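TadZ (Pseudomonas aeruginosa, PDB 4LDA) is a pilus-assembly protein whose N-terminal CheY-like receiver domain is the part present here, and which as a whole may bind and hydrolyse ATP. Local coordinates at residues G65-V68 with E69-S73; L93-R97 with A98-D102; Y106-R109 with A110-T114. One frame throughout, in Å; residues are numbered along the deposited sequence.

Interaction 1: residues G65-V68 with E69-S73; sequences GALV and EGLVS
E69 folds its side chain back over the preceding turn of helix 61-74, against G65 and A66. Its CB lies 3.4 Å from A66 O, and CG, set beside the backbone N by chi1 of -72°, passes 3.3 Å from G65 O. Extended beyond CG (chi2 173°), the chain leaves CD near G65 O. CB and CG do the touching; OE1 stays 4.2 Å from A66 CA, a loose approach. G65 O is already engaged by E69 N at 3.1 Å, the first of four successive i to i+4 bonds that continue through G70, L71 and V72. On the inner side, V68 and V72 run alongside each other in the same direction, with CG1 of V68 4.2 Å from CG2 of V72; both rest on V80 of strand 79-83. L71 lays CG against L67 O at 3.5 Å, and its side chain also packs among leucines of helix 37-47. S73 OG donates to E69 O at 2.9 Å, joining S73 N from the opposite face of that carbonyl. This turn of the helix is thus amphipathic: V68 and V72 face strand 79-83 and L71 faces helix 37-47, whereas E69 and S73 occupy the exposed side.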
loop_
_atom_site.group_PDB
_atom_site.type_symbol
_atom_site.label_atom_id
_atom_site.label_comp_id
_atom_site.label_asym_id
_atom_site.label_seq_id
_atom_site.Cartn_x
_atom_site.Cartn_y
_atom_site.Cartn_z
ATOM N N GLY A 65 3.351 11.221 3.455
ATOM C CA GLY A 65 1.954 11.623 3.618
ATOM C C GLY A 65 1.505 12.471 2.451
ATOM O O GLY A 65 0.420 12.254 1.899
ATOM N N ALA A 66 2.390 13.401 2.024
ATOM C CA ALA A 66 2.189 14.279 0.868
ATOM C C ALA A 66 2.095 13.464 -0.424
ATOM O O ALA A 66 1.305 13.805 -1.304
ATOM C CB ALA A 66 3.325 15.279 0.771
ATOM N N LEU A 67 2.886 12.375 -0.517
ATOM C CA LEU A 67 2.903 11.449 -1.647
ATOM C C LEU A 67 1.567 10.701 -1.734
ATOM O O LEU A 67 1.004 10.629 -2.823
ATOM C CB LEU A 67 4.087 10.466 -1.522
ATOM C CG LEU A 67 4.240 9.403 -2.596
ATOM C CD1 LEU A 67 4.394 10.034 -3.942
ATOM C CD2 LEU A 67 5.443 8.545 -2.330
ATOM N N VAL A 68 1.055 10.184 -0.593
ATOM C CA VAL A 68 -0.241 9.491 -0.522
ATOM C C VAL A 68 -1.331 10.447 -1.034
ATOM O O VAL A 68 -2.138 10.035 -1.871
ATOM C CB VAL A 68 -0.563 8.949 0.902
ATOM C CG1 VAL A 68 -1.963 8.343 0.964
ATOM C CG2 VAL A 68 0.472 7.923 1.343
ATOM N N GLU A 69 -1.300 11.731 -0.579
ATOM C CA GLU A 69 -2.238 12.785 -0.983
ATOM C C GLU A 69 -2.229 12.979 -2.514
ATOM O O GLU A 69 -3.299 13.050 -3.121
ATOM C CB GLU A 69 -1.909 14.109 -0.271
ATOM C CG GLU A 69 -2.258 14.126 1.213
ATOM C CD GLU A 69 -1.817 15.326 2.038
ATOM O OE1 GLU A 69 -1.368 16.337 1.448
ATOM O OE2 GLU A 69 -1.930 15.252 3.284
ATOM N N GLY A 70 -1.029 13.011 -3.108
ATOM C CA GLY A 70 -0.813 13.147 -4.547
ATOM C C GLY A 70 -1.302 11.961 -5.357
ATOM O O GLY A 70 -1.911 12.145 -6.420
ATOM N N LEU A 71 -1.028 10.737 -4.861
ATOM C CA LEU A 71 -1.455 9.470 -5.471
ATOM C C LEU A 71 -2.973 9.343 -5.512
ATOM O O LEU A 71 -3.527 9.014 -6.554
ATOM C CB LEU A 71 -0.886 8.254 -4.707
ATOM C CG LEU A 71 0.557 7.915 -4.910
ATOM C CD1 LEU A 71 1.048 7.027 -3.802
ATOM C CD2 LEU A 71 0.783 7.281 -6.264
ATOM N N VAL A 72 -3.627 9.570 -4.360
ATOM C CA VAL A 72 -5.073 9.475 -4.164
ATOM C C VAL A 72 -5.782 10.556 -5.060
ATOM O O VAL A 72 -6.829 10.261 -5.643
ATOM C CB VAL A 72 -5.407 9.589 -2.653
ATOM C CG1 VAL A 72 -6.881 9.856 -2.403
ATOM C CG2 VAL A 72 -4.971 8.323 -1.921
ATOM N N SER A 73 -5.170 11.743 -5.237
ATOM C CA SER A 73 -5.700 12.780 -6.129
ATOM C C SER A 73 -5.680 12.310 -7.585
ATOM O O SER A 73 -6.686 12.439 -8.289
ATOM C CB SER A 73 -4.905 14.082 -6.002
ATOM O OG SER A 73 -5.048 14.687 -4.727
#

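Interaction 2: residues L93-R97 with A98-D102; sequences LAAMR and AGARD
The selenomethionine M96 bends round to lie against A100 and R101, just beyond the end of helix 89-98. Its chain turns at both chi2 (-56°) and chi3 (-76°), which carries SE to 3.5 Å from A100 O and CE to the same distance from R101 O. On the inward side the methyls of A95 and A100 meet, CB to CB at 4.3 Å, and A100 CB also lies 3.3 Å from A95 O. R97 heads the other way: one face of its guanidinium lies above A94 CA and L93 O near the rim, back along the helix. A98 CB touches the carbonyl oxygens of A94 and A95, and its side chain meets V68 of helix 61-74. A95 O accepts two N-H groups from opposite faces of its plane, A100 N at 3.0 Å and G99 N at 3.2 Å. G99 N also makes a weak bond to M96 O, and a water donates to M96 O at 2.7 Å and, more distantly, to A100 O. The pattern is a Schellman motif with G99, its phi of 129° suited to glycine, as the C-prime residue, ending the helix and turning the chain into edge strand 102-104 of the parallel CheY-like sheet.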
loop_
_atom_site.group_PDB
_atom_site.type_symbol
_atom_site.label_atom_id
_atom_site.label_comp_id
_atom_site.label_asym_id
_atom_site.label_seq_id
_atom_site.Cartn_x
_atom_site.Cartn_y
_atom_site.Cartn_z
ATOM N N LEU A 93 -4.053 7.951 12.366
ATOM C CA LEU A 93 -4.880 9.104 12.013
ATOM C C LEU A 93 -4.302 9.928 10.859
ATOM O O LEU A 93 -5.055 10.288 9.960
ATOM C CB LEU A 93 -5.066 10.011 13.215
ATOM C CG LEU A 93 -6.176 9.630 14.161
ATOM C CD1 LEU A 93 -6.059 10.427 15.459
ATOM C CD2 LEU A 93 -7.549 9.790 13.498
ATOM N N ALA A 94 -2.996 10.218 10.865
ATOM C CA ALA A 94 -2.340 10.979 9.794
ATOM C C ALA A 94 -2.451 10.239 8.461
ATOM O O ALA A 94 -2.810 10.865 7.462
ATOM C CB ALA A 94 -0.882 11.239 10.141
ATOM N N ALA A 95 -2.209 8.901 8.468
ATOM C CA ALA A 95 -2.272 8.012 7.298
ATOM C C ALA A 95 -3.665 8.017 6.685
ATOM O O ALA A 95 -3.788 8.194 5.471
ATOM C CB ALA A 95 -1.877 6.595 7.686
HETATM N N MSE A 96 -4.711 7.895 7.531
HETATM C CA MSE A 96 -6.119 7.923 7.121
HETATM C C MSE A 96 -6.474 9.280 6.506
HETATM O O MSE A 96 -7.133 9.306 5.466
HETATM C CB MSE A 96 -7.064 7.600 8.282
HETATM C CG MSE A 96 -6.774 6.236 8.976
HETATM SE SE MSE A 96 -6.743 4.553 7.918
HETATM C CE MSE A 96 -8.687 4.324 7.691
ATOM N N ARG A 97 -6.020 10.392 7.123
ATOM C CA ARG A 97 -6.251 11.742 6.620
ATOM C C ARG A 97 -5.568 11.957 5.264
ATOM O O ARG A 97 -6.152 12.623 4.409
ATOM C CB ARG A 97 -5.762 12.797 7.613
ATOM C CG ARG A 97 -6.624 12.984 8.860
ATOM C CD ARG A 97 -6.142 14.171 9.735
ATOM N NE ARG A 97 -5.510 13.804 11.026
ATOM C CZ ARG A 97 -4.199 13.860 11.290
ATOM N NH1 ARG A 97 -3.344 14.302 10.373
ATOM N NH2 ARG A 97 -3.738 13.492 12.482
ATOM N N ALA A 98 -4.344 11.396 5.062
ATOM C CA ALA A 98 -3.572 11.475 3.808
ATOM C C ALA A 98 -4.318 10.786 2.650
ATOM O O ALA A 98 -4.164 11.202 1.504
ATOM C CB ALA A 98 -2.200 10.852 3.990
ATOM N N GLY A 99 -5.116 9.756 2.960
ATOM C CA GLY A 99 -5.907 9.018 1.978
ATOM C C GLY A 99 -5.773 7.511 2.015
ATOM O O GLY A 99 -6.383 6.831 1.186
ATOM N N ALA A 100 -4.987 6.966 2.969
ATOM C CA ALA A 100 -4.817 5.522 3.113
ATOM C C ALA A 100 -6.126 4.876 3.579
ATOM O O ALA A 100 -6.744 5.338 4.523
ATOM C CB ALA A 100 -3.688 5.202 4.073
ATOM N N ARG A 101 -6.576 3.857 2.850
ATOM C CA ARG A 101 -7.821 3.116 3.058
ATOM C C ARG A 101 -7.709 2.208 4.301
ATOM O O ARG A 101 -8.708 2.043 5.013
ATOM C CB ARG A 101 -8.113 2.284 1.778
ATOM C CG ARG A 101 -9.579 1.895 1.543
ATOM C CD ARG A 101 -9.865 1.645 0.061
ATOM N NE ARG A 101 -9.830 2.885 -0.735
ATOM C CZ ARG A 101 -10.053 2.966 -2.050
ATOM N NH1 ARG A 101 -10.320 1.872 -2.756
ATOM N NH2 ARG A 101 -9.997 4.140 -2.669
ATOM N N ASP A 102 -6.515 1.610 4.521
ATOM C CA ASP A 102 -6.262 0.686 5.625
ATOM C C ASP A 102 -4.838 0.884 6.202
ATOM O O ASP A 102 -4.006 1.547 5.575
ATOM C CB ASP A 102 -6.465 -0.766 5.144
ATOM C CG ASP A 102 -7.841 -1.039 4.545
ATOM O OD1 ASP A 102 -8.029 -0.773 3.334
ATOM O OD2 ASP A 102 -8.721 -1.534 5.280
HETATM O O HOH W 1 -9.134 7.477 5.116
#

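Interaction 3: residues Y106-R109 with A110-T114; sequences YGAR and ASELT. With SO4 (sulfate ion), chain J.
The carboxylate of E112 and the guanidinium of R109 are turned 66° apart, their side chains crossing at an angle rather than pairing, with R109 NE 5.0 Å from E112 OE2. At the carboxylate, OE1 lies 3.8 Å from A108 CB, whereas OE2 approaches the backbone and CB of R109. Chi1 of -69° places CG beside E112's own backbone N, and the extended chain beyond it brings the carboxylate back beside A108 CB and R109 N. A water donates to E112 OE2 at 2.6 Å and weakly accepts from R109 N, linking the acid to the chain just before the helix. The backbone itself puts E112 CB 3.3 Å from R109 O. That carbonyl accepts E112 N at 3.0 Å from well above its plane, 57° out of it, as the chain turns into helix 110-121. R109 sends its aliphatic stem past the sulfate, CD lying 3.8 Å from O4. S111 OG, set between its backbone N and carbonyl carbon, hydrogen-bonds sulfate O4 at 2.8 Å; A110 N makes a weak bond to O2. Behind this surface A108 O accepts from W18 NE1 of helix 13-22, which L113 also packs against. The chemistry is that of a solvent-facing helix start: the sulfate, probably from the crystallisation liquor, engages a serine hydroxyl and, weakly, a backbone N-H where the helix dipole would be expected to attract an anion, while R109 and E112 add opposite charges without a direct salt bridge.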
loop_
_atom_site.group_PDB
_atom_site.type_symbol
_atom_site.label_atom_id
_atom_site.label_comp_id
_atom_site.label_asym_id
_atom_site.label_seq_id
_atom_site.Cartn_x
_atom_site.Cartn_y
_atom_site.Cartn_z
ATOM N N TYR A 106 3.717 -4.196 10.318
ATOM C CA TYR A 106 4.732 -5.100 9.808
ATOM C C TYR A 106 4.893 -6.290 10.746
ATOM O O TYR A 106 5.052 -6.109 11.948
ATOM C CB TYR A 106 6.055 -4.354 9.636
ATOM C CG TYR A 106 7.245 -5.251 9.440
ATOM C CD1 TYR A 106 7.334 -6.088 8.333
ATOM C CD2 TYR A 106 8.317 -5.216 10.321
ATOM C CE1 TYR A 106 8.429 -6.928 8.152
ATOM C CE2 TYR A 106 9.421 -6.039 10.147
ATOM C CZ TYR A 106 9.484 -6.879 9.047
ATOM O OH TYR A 106 10.568 -7.692 8.855
ATOM N N GLY A 107 4.800 -7.488 10.197
ATOM C CA GLY A 107 4.905 -8.713 10.974
ATOM C C GLY A 107 3.565 -9.316 11.326
ATOM O O GLY A 107 3.494 -10.268 12.110
ATOM N N ALA A 108 2.488 -8.756 10.778
ATOM C CA ALA A 108 1.142 -9.291 11.004
ATOM C C ALA A 108 0.999 -10.640 10.288
ATOM O O ALA A 108 1.688 -10.874 9.300
ATOM C CB ALA A 108 0.098 -8.305 10.515
ATOM N N ARG A 109 0.127 -11.534 10.776
ATOM C CA ARG A 109 -0.103 -12.848 10.156
ATOM C C ARG A 109 -0.400 -12.704 8.661
ATOM O O ARG A 109 -1.074 -11.745 8.266
ATOM C CB ARG A 109 -1.273 -13.578 10.854
ATOM C CG ARG A 109 -0.955 -13.980 12.268
ATOM C CD ARG A 109 -2.133 -14.629 12.951
ATOM N NE ARG A 109 -1.809 -14.962 14.338
ATOM C CZ ARG A 109 -2.649 -15.540 15.190
ATOM N NH1 ARG A 109 -3.880 -15.856 14.807
ATOM N NH2 ARG A 109 -2.264 -15.806 16.431
ATOM N N ALA A 110 0.082 -13.654 7.835
ATOM C CA ALA A 110 -0.159 -13.644 6.394
ATOM C C ALA A 110 -1.663 -13.636 6.055
ATOM O O ALA A 110 -2.053 -12.976 5.099
ATOM C CB ALA A 110 0.504 -14.854 5.751
ATOM N N SER A 111 -2.499 -14.321 6.871
ATOM C CA SER A 111 -3.952 -14.425 6.690
ATOM C C SER A 111 -4.631 -13.045 6.820
ATOM O O SER A 111 -5.687 -12.834 6.221
ATOM C CB SER A 111 -4.557 -15.415 7.686
ATOM O OG SER A 111 -4.291 -15.045 9.026
ATOM N N GLU A 112 -4.006 -12.104 7.553
ATOM C CA GLU A 112 -4.515 -10.750 7.715
ATOM C C GLU A 112 -4.330 -9.962 6.437
ATOM O O GLU A 112 -5.199 -9.156 6.095
ATOM C CB GLU A 112 -3.828 -10.036 8.880
ATOM C CG GLU A 112 -4.173 -10.592 10.260
ATOM C CD GLU A 112 -3.524 -9.855 11.416
ATOM O OE1 GLU A 112 -3.564 -8.602 11.421
ATOM O OE2 GLU A 112 -3.022 -10.534 12.342
ATOM N N LEU A 113 -3.233 -10.227 5.710
ATOM C CA LEU A 113 -2.908 -9.573 4.443
ATOM C C LEU A 113 -3.759 -10.119 3.314
ATOM O O LEU A 113 -4.264 -9.333 2.532
ATOM C CB LEU A 113 -1.409 -9.721 4.102
ATOM C CG LEU A 113 -0.504 -8.555 4.552
ATOM C CD1 LEU A 113 -0.505 -8.401 6.053
ATOM C CD2 LEU A 113 0.881 -8.792 4.126
ATOM N N THR A 114 -3.928 -11.451 3.219
ATOM C CA THR A 114 -4.761 -12.092 2.179
ATOM C C THR A 114 -6.227 -11.734 2.404
ATOM O O THR A 114 -6.962 -11.565 1.430
ATOM C CB THR A 114 -4.570 -13.611 2.127
ATOM O OG1 THR A 114 -4.814 -14.146 3.422
ATOM C CG2 THR A 114 -3.196 -14.008 1.662
HETATM S S SO4 J . -1.232 -17.377 9.109
HETATM O O1 SO4 J . -0.543 -18.391 9.912
HETATM O O2 SO4 J . -0.296 -16.281 8.836
HETATM O O3 SO4 J . -1.684 -17.943 7.830
HETATM O O4 SO4 J . -2.389 -16.899 9.874
HETATM O O HOH W 2 -0.887 -10.469 13.790
#

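In the fold
Interactions 1 and 2 touch one another: A98 and G99 at the end of helix 89-98 pack on G65, V68, E69 and V72, so the two neighbouring helices meet on one side of the sheet. Both are partly buried, yet interaction 1 is a regular helical turn inside a beta-alpha-beta unit, whereas interaction 2 is a helix terminus closed by main-chain bonds and a glycine. Interaction 3 is a surface contact on the opposite side of the chain's centre from interaction 1, their centres about 24 Å apart. It begins a helix rather than ending one, and relies on polar groups, water and a bound anion.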